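Local coordinates for maleate cis-trans isomerase (Pseudomonas putida, PDB 4FQ5), which probably catalyses the cis-trans isomerisation of maleate to fumarate, working as a homodimer, at residues V72-L77 against I107-H112; G100-V105 against A220-P225; V105-M108 against G113-R116. The protein carries 1 engineered substitution. All coordinates share one frame; numbering follows the deposited sequence.

Interaction 1. Residues V72-L77 against I107-H112; sequences VTKEEL and IMSMGH
Lys74 and Leu77 touch Ser109 from a helix whose start is capped by Thr73, OG1 of Thr73 accepting from Glu76 N at 3.2 Å in a nearly straight bond (163°). Leu77 CD2 packs 3.8 Å from Ser109 OG, while Lys74 NZ is 4.1 Å from that OG, too far to be counted as a bond. The hydroxyl has a weak hydrogen bond with Val105 O instead. Lys74 NZ meets the serine at its methylene, 3.5 Å from Ser109 CB. The lysine CG is anti to the backbone N (chi1 176°), and bends further along the chain fold the amine back toward 107-112, where Met110 SD is 4.3 Å from Lys74 NZ. Mid-contact, the capped start of helix 74-81 faces the turn that carries the chain on from helix 104-108. In the other segment, a type I turn runs from Met108 to Gly111, and Gly111 takes a positive phi of 110°, at which any side chain would collide with the carbonyl O of Met110. Leu77 is the buried member of the group, and it also packs on Met69 and Leu164; its side chain comes within about 4 Å of that of Cys103, the predicted nucleophile.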
loop_
_atom_site.group_PDB
_atom_site.type_symbol
_atom_site.label_atom_id
_atom_site.label_comp_id
_atom_site.label_asym_id
_atom_site.label_seq_id
_atom_site.Cartn_x
_atom_site.Cartn_y
_atom_site.Cartn_z
ATOM N N VAL A 72 -8.888 6.142 33.056
ATOM C CA VAL A 72 -8.289 4.875 33.456
ATOM C C VAL A 72 -8.174 4.833 34.981
ATOM O O VAL A 72 -7.121 5.140 35.551
ATOM C CB VAL A 72 -6.918 4.646 32.772
ATOM C CG1 VAL A 72 -6.431 3.222 33.004
ATOM C CG2 VAL A 72 -7.012 4.935 31.273
ATOM N N THR A 73 -9.291 4.477 35.617
ATOM C CA THR A 73 -9.384 4.301 37.066
ATOM C C THR A 73 -9.921 2.899 37.324
ATOM O O THR A 73 -10.541 2.305 36.439
ATOM C CB THR A 73 -10.380 5.294 37.691
ATOM O OG1 THR A 73 -11.704 5.001 37.217
ATOM C CG2 THR A 73 -10.019 6.739 37.342
ATOM N N LYS A 74 -9.699 2.371 38.526
ATOM C CA LYS A 74 -10.206 1.044 38.880
ATOM C C LYS A 74 -11.713 0.912 38.629
ATOM O O LYS A 74 -12.166 -0.090 38.072
ATOM C CB LYS A 74 -9.881 0.690 40.341
ATOM C CG LYS A 74 -10.474 -0.644 40.784
ATOM C CD LYS A 74 -9.686 -1.828 40.234
ATOM C CE LYS A 74 -10.592 -2.942 39.726
ATOM N NZ LYS A 74 -10.751 -2.865 38.240
ATOM N N GLU A 75 -12.475 1.925 39.038
ATOM C CA GLU A 75 -13.933 1.922 38.883
ATOM C C GLU A 75 -14.345 1.838 37.406
ATOM O O GLU A 75 -15.229 1.053 37.042
ATOM C CB GLU A 75 -14.550 3.160 39.549
ATOM C CG GLU A 75 -15.992 3.459 39.162
ATOM C CD GLU A 75 -16.324 4.939 39.249
ATOM O OE1 GLU A 75 -16.631 5.544 38.198
ATOM O OE2 GLU A 75 -16.267 5.508 40.362
ATOM N N GLU A 76 -13.709 2.646 36.561
ATOM C CA GLU A 76 -14.037 2.634 35.139
ATOM C C GLU A 76 -13.599 1.334 34.468
ATOM O O GLU A 76 -14.327 0.798 33.640
ATOM C CB GLU A 76 -13.480 3.863 34.418
ATOM C CG GLU A 76 -14.236 5.150 34.729
ATOM C CD GLU A 76 -14.273 6.123 33.560
ATOM O OE1 GLU A 76 -14.265 7.345 33.797
ATOM O OE2 GLU A 76 -14.319 5.677 32.398
ATOM N N LEU A 77 -12.429 0.827 34.856
ATOM C CA LEU A 77 -11.906 -0.453 34.366
ATOM C C LEU A 77 -12.843 -1.628 34.686
ATOM O O LEU A 77 -13.145 -2.446 33.812
ATOM C CB LEU A 77 -10.515 -0.723 34.958
ATOM C CG LEU A 77 -9.184 -0.429 34.231
ATOM C CD1 LEU A 77 -9.316 0.249 32.877
ATOM C CD2 LEU A 77 -8.219 0.331 35.129
ATOM N N ILE A 107 -7.688 -6.121 32.352
ATOM C CA ILE A 107 -7.529 -7.531 32.676
ATOM C C ILE A 107 -6.722 -7.712 33.967
ATOM O O ILE A 107 -7.176 -8.380 34.897
ATOM C CB ILE A 107 -6.887 -8.312 31.508
ATOM C CG1 ILE A 107 -7.847 -8.416 30.308
ATOM C CG2 ILE A 107 -6.402 -9.682 31.967
ATOM C CD1 ILE A 107 -9.221 -8.987 30.618
ATOM N N MET A 108 -5.541 -7.105 34.025
ATOM C CA MET A 108 -4.665 -7.266 35.184
ATOM C C MET A 108 -5.283 -6.707 36.479
ATOM O O MET A 108 -5.078 -7.270 37.550
ATOM C CB MET A 108 -3.260 -6.699 34.910
ATOM C CG MET A 108 -2.505 -7.435 33.800
ATOM S SD MET A 108 -0.744 -7.031 33.706
ATOM C CE MET A 108 -0.181 -8.109 32.397
ATOM N N SER A 109 -6.056 -5.626 36.365
ATOM C CA SER A 109 -6.790 -5.023 37.491
ATOM C C SER A 109 -7.752 -5.969 38.212
ATOM O O SER A 109 -8.143 -5.708 39.350
ATOM C CB SER A 109 -7.624 -3.837 37.001
ATOM O OG SER A 109 -6.851 -2.662 36.959
ATOM N N MET A 110 -8.161 -7.038 37.535
ATOM C CA MET A 110 -9.180 -7.936 38.070
ATOM C C MET A 110 -8.605 -9.039 38.949
ATOM O O MET A 110 -9.343 -9.862 39.468
ATOM C CB MET A 110 -10.011 -8.538 36.934
ATOM C CG MET A 110 -10.850 -7.529 36.163
ATOM S SD MET A 110 -12.129 -6.748 37.168
ATOM C CE MET A 110 -13.156 -8.162 37.555
ATOM N N GLY A 111 -7.287 -9.064 39.107
ATOM C CA GLY A 111 -6.647 -10.076 39.950
ATOM C C GLY A 111 -5.838 -11.126 39.206
ATOM O O GLY A 111 -6.039 -11.352 38.011
ATOM N N HIS A 112 -4.942 -11.787 39.938
ATOM C CA HIS A 112 -4.018 -12.762 39.364
ATOM C C HIS A 112 -4.707 -13.838 38.575
ATOM O O HIS A 112 -5.706 -14.412 39.020
ATOM C CB HIS A 112 -3.153 -13.393 40.451
ATOM C CG HIS A 112 -2.171 -12.435 41.092
ATOM N ND1 HIS A 112 -1.750 -11.306 40.485
ATOM C CD2 HIS A 112 -1.496 -12.499 42.307
ATOM C CE1 HIS A 112 -0.871 -10.666 41.280
ATOM N NE2 HIS A 112 -0.715 -11.396 42.395
#

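Interaction 2. Residues G100-V105 against A220-P225; sequences GYACLV and AAVQMP. Engineered in segment 220-225: Ala221 (natural residue Cys). With MAE (maleic acid), chain C.
Ala102 and Leu104 reach the loop 220-225 by van der Waals contact, methyl to methyl and carbon to carbonyl O, without a direct hydrogen bond. Ala102 CB lies 3.9 Å from Val222 CG1, and the other methyl, Val222 CG2, comes up to the Ala102 carbonyl O, which is satisfied by a hydrogen bond to Ser138 OG. Leu104 holds CG anti to its own nitrogen (chi1 172°), bringing the branch up to the oxygen end of the Ala220 carbonyl: Leu104 CB is 3.2 Å from Ala220 O, and the still closer approach of CG suggests tight packing, though its exact length is doubtful. Replacing Leu104 by an alanine would probably open a gap beside that oxygen and beside Leu142 and Val168, against which the lost branch packs.

The polar and covalent interactions run through maleate, lodged between the two segments. Cys103 SG is bonded to its C3 at 1.9 Å. One carboxylate oxygen, O4, is gripped from both segments, by Val222 N at 2.9 Å and more weakly by Leu104 N; O3 of the same group takes a weak but fairly straight bond from Val105 N (163°). The second carboxylate is held through O2 by Gln223 N at 2.9 Å, with a weak share of Val222 N. Since Cys103 is the N-cap of helix 104-108, the positive end of that helix is likely to favour the anion. Asn38, Tyr160 and Asn190 complete the polar grip.

Ala221 is engineered from the natural cysteine predicted to donate a proton; Ala221 CB lies 3.8 Å from maleate O3. Backbone amides cradling the substrate, with a cysteine position on each of two facing loops, are consistent with the paired-cysteine site of racemase and isomerase members of the Asp/Glu racemase superfamily.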
loop_
_atom_site.group_PDB
_atom_site.type_symbol
_atom_site.label_atom_id
_atom_site.label_comp_id
_atom_site.label_asym_id
_atom_site.label_seq_id
_atom_site.Cartn_x
_atom_site.Cartn_y
_atom_site.Cartn_z
ATOM N N GLY A 100 -9.289 -9.851 19.717
ATOM C CA GLY A 100 -8.364 -9.322 20.709
ATOM C C GLY A 100 -9.041 -8.373 21.676
ATOM O O GLY A 100 -9.684 -7.411 21.266
ATOM N N TYR A 101 -8.904 -8.663 22.967
ATOM C CA TYR A 101 -9.340 -7.762 24.031
ATOM C C TYR A 101 -8.178 -6.808 24.256
ATOM O O TYR A 101 -7.112 -7.216 24.724
ATOM C CB TYR A 101 -9.651 -8.576 25.290
ATOM C CG TYR A 101 -10.199 -7.821 26.487
ATOM C CD1 TYR A 101 -11.491 -8.065 26.945
ATOM C CD2 TYR A 101 -9.413 -6.903 27.195
ATOM C CE1 TYR A 101 -12.002 -7.404 28.060
ATOM C CE2 TYR A 101 -9.916 -6.228 28.303
ATOM C CZ TYR A 101 -11.211 -6.490 28.737
ATOM O OH TYR A 101 -11.723 -5.840 29.841
ATOM N N ALA A 102 -8.390 -5.538 23.919
ATOM C CA ALA A 102 -7.302 -4.556 23.833
ATOM C C ALA A 102 -6.700 -4.054 25.159
ATOM O O ALA A 102 -5.493 -3.837 25.239
ATOM C CB ALA A 102 -7.727 -3.379 22.970
ATOM N N CYS A 103 -7.482 -3.878 26.209
ATOM C CA CYS A 103 -6.958 -3.191 27.390
ATOM C C CYS A 103 -6.258 -4.083 28.425
ATOM O O CYS A 103 -6.862 -4.819 29.176
ATOM C CB CYS A 103 -8.061 -2.372 28.042
ATOM S SG CYS A 103 -7.581 -1.338 29.424
ATOM N N LEU A 104 -4.952 -3.950 28.448
ATOM C CA LEU A 104 -4.050 -4.699 29.326
ATOM C C LEU A 104 -4.382 -4.519 30.807
ATOM O O LEU A 104 -4.497 -5.495 31.538
ATOM C CB LEU A 104 -2.604 -4.255 29.051
ATOM C CG LEU A 104 -1.292 -4.590 29.790
ATOM C CD1 LEU A 104 -1.333 -4.513 31.315
ATOM C CD2 LEU A 104 -0.655 -5.886 29.325
ATOM N N VAL A 105 -4.525 -3.270 31.238
ATOM C CA VAL A 105 -4.699 -2.972 32.656
ATOM C C VAL A 105 -6.072 -3.411 33.198
ATOM O O VAL A 105 -6.204 -3.745 34.375
ATOM C CB VAL A 105 -4.369 -1.493 32.980
ATOM C CG1 VAL A 105 -5.484 -0.551 32.535
ATOM C CG2 VAL A 105 -4.058 -1.330 34.460
ATOM N N ALA A 220 3.006 -0.720 28.191
ATOM C CA ALA A 220 2.132 -1.773 28.709
ATOM C C ALA A 220 0.694 -1.466 28.321
ATOM O O ALA A 220 -0.154 -2.354 28.293
ATOM C CB ALA A 220 2.260 -1.884 30.223
ATOM N N ALA A 221 0.429 -0.200 28.026
ATOM C CA ALA A 221 -0.893 0.244 27.624
ATOM C C ALA A 221 -1.042 0.236 26.118
ATOM O O ALA A 221 -0.070 0.360 25.364
ATOM C CB ALA A 221 -1.178 1.632 28.161
ATOM N N VAL A 222 -2.287 0.135 25.697
ATOM C CA VAL A 222 -2.633 0.027 24.308
ATOM C C VAL A 222 -3.071 1.393 23.753
ATOM O O VAL A 222 -3.096 1.598 22.541
ATOM C CB VAL A 222 -3.659 -1.121 24.172
ATOM C CG1 VAL A 222 -4.912 -0.720 23.422
ATOM C CG2 VAL A 222 -2.989 -2.365 23.604
ATOM N N GLN A 223 -3.373 2.341 24.642
ATOM C CA GLN A 223 -3.695 3.709 24.214
ATOM C C GLN A 223 -2.462 4.573 23.915
ATOM O O GLN A 223 -2.520 5.454 23.061
ATOM C CB GLN A 223 -4.593 4.420 25.235
ATOM C CG GLN A 223 -5.028 5.831 24.849
ATOM C CD GLN A 223 -6.079 5.876 23.752
ATOM O OE1 GLN A 223 -5.966 5.198 22.720
ATOM N NE2 GLN A 223 -7.102 6.702 23.958
ATOM N N MET A 224 -1.364 4.340 24.627
ATOM C CA MET A 224 -0.174 5.165 24.453
ATOM C C MET A 224 0.559 4.757 23.177
ATOM O O MET A 224 1.011 3.623 23.075
ATOM C CB MET A 224 0.756 5.030 25.657
ATOM C CG MET A 224 1.974 5.925 25.553
ATOM S SD MET A 224 2.933 6.015 27.068
ATOM C CE MET A 224 3.688 4.397 27.149
ATOM N N PRO A 225 0.667 5.677 22.199
ATOM C CA PRO A 225 1.360 5.358 20.945
ATOM C C PRO A 225 2.826 5.041 21.190
ATOM O O PRO A 225 3.488 5.728 21.973
ATOM C CB PRO A 225 1.231 6.647 20.117
ATOM C CG PRO A 225 0.143 7.432 20.758
ATOM C CD PRO A 225 0.151 7.059 22.211
HETATM C C1 MAE C . -6.119 1.662 27.017
HETATM O O1 MAE C . -6.823 2.333 26.246
HETATM O O2 MAE C . -4.884 1.755 27.078
HETATM C C2 MAE C . -6.801 0.728 27.925
HETATM C C3 MAE C . -6.207 -0.255 28.577
HETATM C C4 MAE C . -4.769 -0.592 28.482
HETATM O O3 MAE C . -4.068 -0.420 29.473
HETATM O O4 MAE C . -4.286 -1.075 27.451
#

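Interaction 3. Residues V105-M108 against G113-R116. With MAE (maleic acid), chain C.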
loop_
_atom_site.group_PDB
_atom_site.type_symbol
_atom_site.label_atom_id
_atom_site.label_comp_id
_atom_site.label_asym_id
_atom_site.label_seq_id
_atom_site.Cartn_x
_atom_site.Cartn_y
_atom_site.Cartn_z
ATOM N N VAL A 105 -4.525 -3.270 31.238
ATOM C CA VAL A 105 -4.699 -2.972 32.656
ATOM C C VAL A 105 -6.072 -3.411 33.198
ATOM O O VAL A 105 -6.204 -3.745 34.375
ATOM C CB VAL A 105 -4.369 -1.493 32.980
ATOM C CG1 VAL A 105 -5.484 -0.551 32.535
ATOM C CG2 VAL A 105 -4.058 -1.330 34.460
ATOM N N ALA A 106 -7.079 -3.419 32.330
ATOM C CA ALA A 106 -8.426 -3.842 32.706
ATOM C C ALA A 106 -8.422 -5.313 33.106
ATOM O O ALA A 106 -9.066 -5.705 34.083
ATOM C CB ALA A 106 -9.387 -3.608 31.556
ATOM N N ILE A 107 -7.688 -6.121 32.352
ATOM C CA ILE A 107 -7.529 -7.531 32.676
ATOM C C ILE A 107 -6.722 -7.712 33.967
ATOM O O ILE A 107 -7.176 -8.380 34.897
ATOM C CB ILE A 107 -6.887 -8.312 31.508
ATOM C CG1 ILE A 107 -7.847 -8.416 30.308
ATOM C CG2 ILE A 107 -6.402 -9.682 31.967
ATOM C CD1 ILE A 107 -9.221 -8.987 30.618
ATOM N N MET A 108 -5.541 -7.105 34.025
ATOM C CA MET A 108 -4.665 -7.266 35.184
ATOM C C MET A 108 -5.283 -6.707 36.479
ATOM O O MET A 108 -5.078 -7.270 37.550
ATOM C CB MET A 108 -3.260 -6.699 34.910
ATOM C CG MET A 108 -2.505 -7.435 33.800
ATOM S SD MET A 108 -0.744 -7.031 33.706
ATOM C CE MET A 108 -0.181 -8.109 32.397
ATOM N N GLY A 113 -4.177 -14.107 37.385
ATOM C CA GLY A 113 -4.679 -15.164 36.517
ATOM C C GLY A 113 -5.942 -14.829 35.743
ATOM O O GLY A 113 -6.508 -15.692 35.065
ATOM N N TYR A 114 -6.389 -13.579 35.821
ATOM C CA TYR A 114 -7.637 -13.199 35.165
ATOM C C TYR A 114 -7.566 -13.252 33.639
ATOM O O TYR A 114 -8.594 -13.438 32.986
ATOM C CB TYR A 114 -8.139 -11.831 35.637
ATOM C CG TYR A 114 -9.543 -11.512 35.172
ATOM C CD1 TYR A 114 -9.775 -10.550 34.183
ATOM C CD2 TYR A 114 -10.647 -12.176 35.716
ATOM C CE1 TYR A 114 -11.068 -10.254 33.761
ATOM C CE2 TYR A 114 -11.937 -11.885 35.301
ATOM C CZ TYR A 114 -12.145 -10.930 34.325
ATOM O OH TYR A 114 -13.433 -10.649 33.921
ATOM N N HIS A 115 -6.373 -13.101 33.065
ATOM C CA HIS A 115 -6.250 -13.199 31.602
ATOM C C HIS A 115 -6.688 -14.538 31.069
ATOM O O HIS A 115 -7.260 -14.615 29.983
ATOM C CB HIS A 115 -4.866 -12.783 31.089
ATOM C CG HIS A 115 -3.784 -13.806 31.304
ATOM N ND1 HIS A 115 -3.058 -13.869 32.437
ATOM C CD2 HIS A 115 -3.284 -14.797 30.461
ATOM C CE1 HIS A 115 -2.154 -14.863 32.336
ATOM N NE2 HIS A 115 -2.292 -15.428 31.124
ATOM N N ARG A 116 -6.454 -15.599 31.841
ATOM C CA ARG A 116 -6.948 -16.930 31.478
ATOM C C ARG A 116 -8.463 -17.015 31.614
ATOM O O ARG A 116 -9.133 -17.586 30.751
ATOM C CB ARG A 116 -6.293 -18.018 32.330
ATOM C CG ARG A 116 -5.349 -18.951 31.589
ATOM C CD ARG A 116 -4.228 -18.215 30.877
ATOM N NE ARG A 116 -3.071 -19.080 30.652
ATOM C CZ ARG A 116 -2.227 -18.964 29.629
ATOM N NH1 ARG A 116 -1.203 -19.798 29.524
ATOM N NH2 ARG A 116 -2.403 -18.021 28.708
HETATM C C1 MAE C . -6.119 1.662 27.017
HETATM O O1 MAE C . -6.823 2.333 26.246
HETATM O O2 MAE C . -4.884 1.755 27.078
HETATM C C2 MAE C . -6.801 0.728 27.925
HETATM C C3 MAE C . -6.207 -0.255 28.577
HETATM C C4 MAE C . -4.769 -0.592 28.482
HETATM O O3 MAE C . -4.068 -0.420 29.473
HETATM O O4 MAE C . -4.286 -1.075 27.451
#
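The Tyr114 ring is approached obliquely by the carbonyl of Ile107, whose O stands 3.5 Å from Tyr114 CD1. Ile107 CD1 lies on the other side of the ring plane, by the CD1-CE1 bond: it is 3.9 Å from Tyr114 CE1 and about as far from Tyr114 CD1, and the two side chains cross at about a right angle. With CG anti to the backbone N (chi1 -170°), the tyrosine extends toward Ile107, and its far end leaves the contact altogether, OH being hydrogen-bonded to Asp81 OD2 and to Arg121 NH1. The second flat group, the imidazole of His115, is turned the other way. Its CG stands between backbone N and carbonyl carbon (chi1 76°), which leads the ring off toward Tyr171, whose OH is hydrogen-bonded to ND1. What His115 gives to the contact is its stem: Ile107 CG2 lies 3.6 Å from His115 CB and 3.5 Å from its CA.

Ile107 is thus divided between two neighbours, the CD1 branch serving Tyr114 and the CG2 methyl serving His115. The pairing joins helix 104-108 to helix 114-128 across a short linker, and Gly113, at the N-cap of the second helix, has a positive phi (78°), a region that glycine enters most easily. Behind the isoleucine, Ala139 of helix 138-149 adds a further wall. The chemistry is therefore of two kinds: between the segments, apolar carbon and a carbonyl against a ring; at the far ends, hydrogen bonds to helices 74-81, 114-128 and 162-174 that tether the tyrosine's tip and are likely to hold the imidazole's orientation.

Helix 104-108 is common to all three contacts. Along the chain, 72-77 comes first, then 100-105, 105-108, 107-112 and 113-116 follow almost without a break, and 220-225 lies far downstream. Interactions 1 and 3, with centres 8 Å apart, share Ile107 and Met108; interaction 2 lies about 12 Å from the centre of each and deeper in the chain. It spans the two four-stranded parallel sheets, running off the end of strand 98-101 and, on the other side, in the loop after strand 215-217. The short helix's N-terminal end faces maleate, while its flanks meet helices 74-81 and 114-128, with Leu77 packed on Val105 and Ile107 on Tyr101 joining pocket to surroundings.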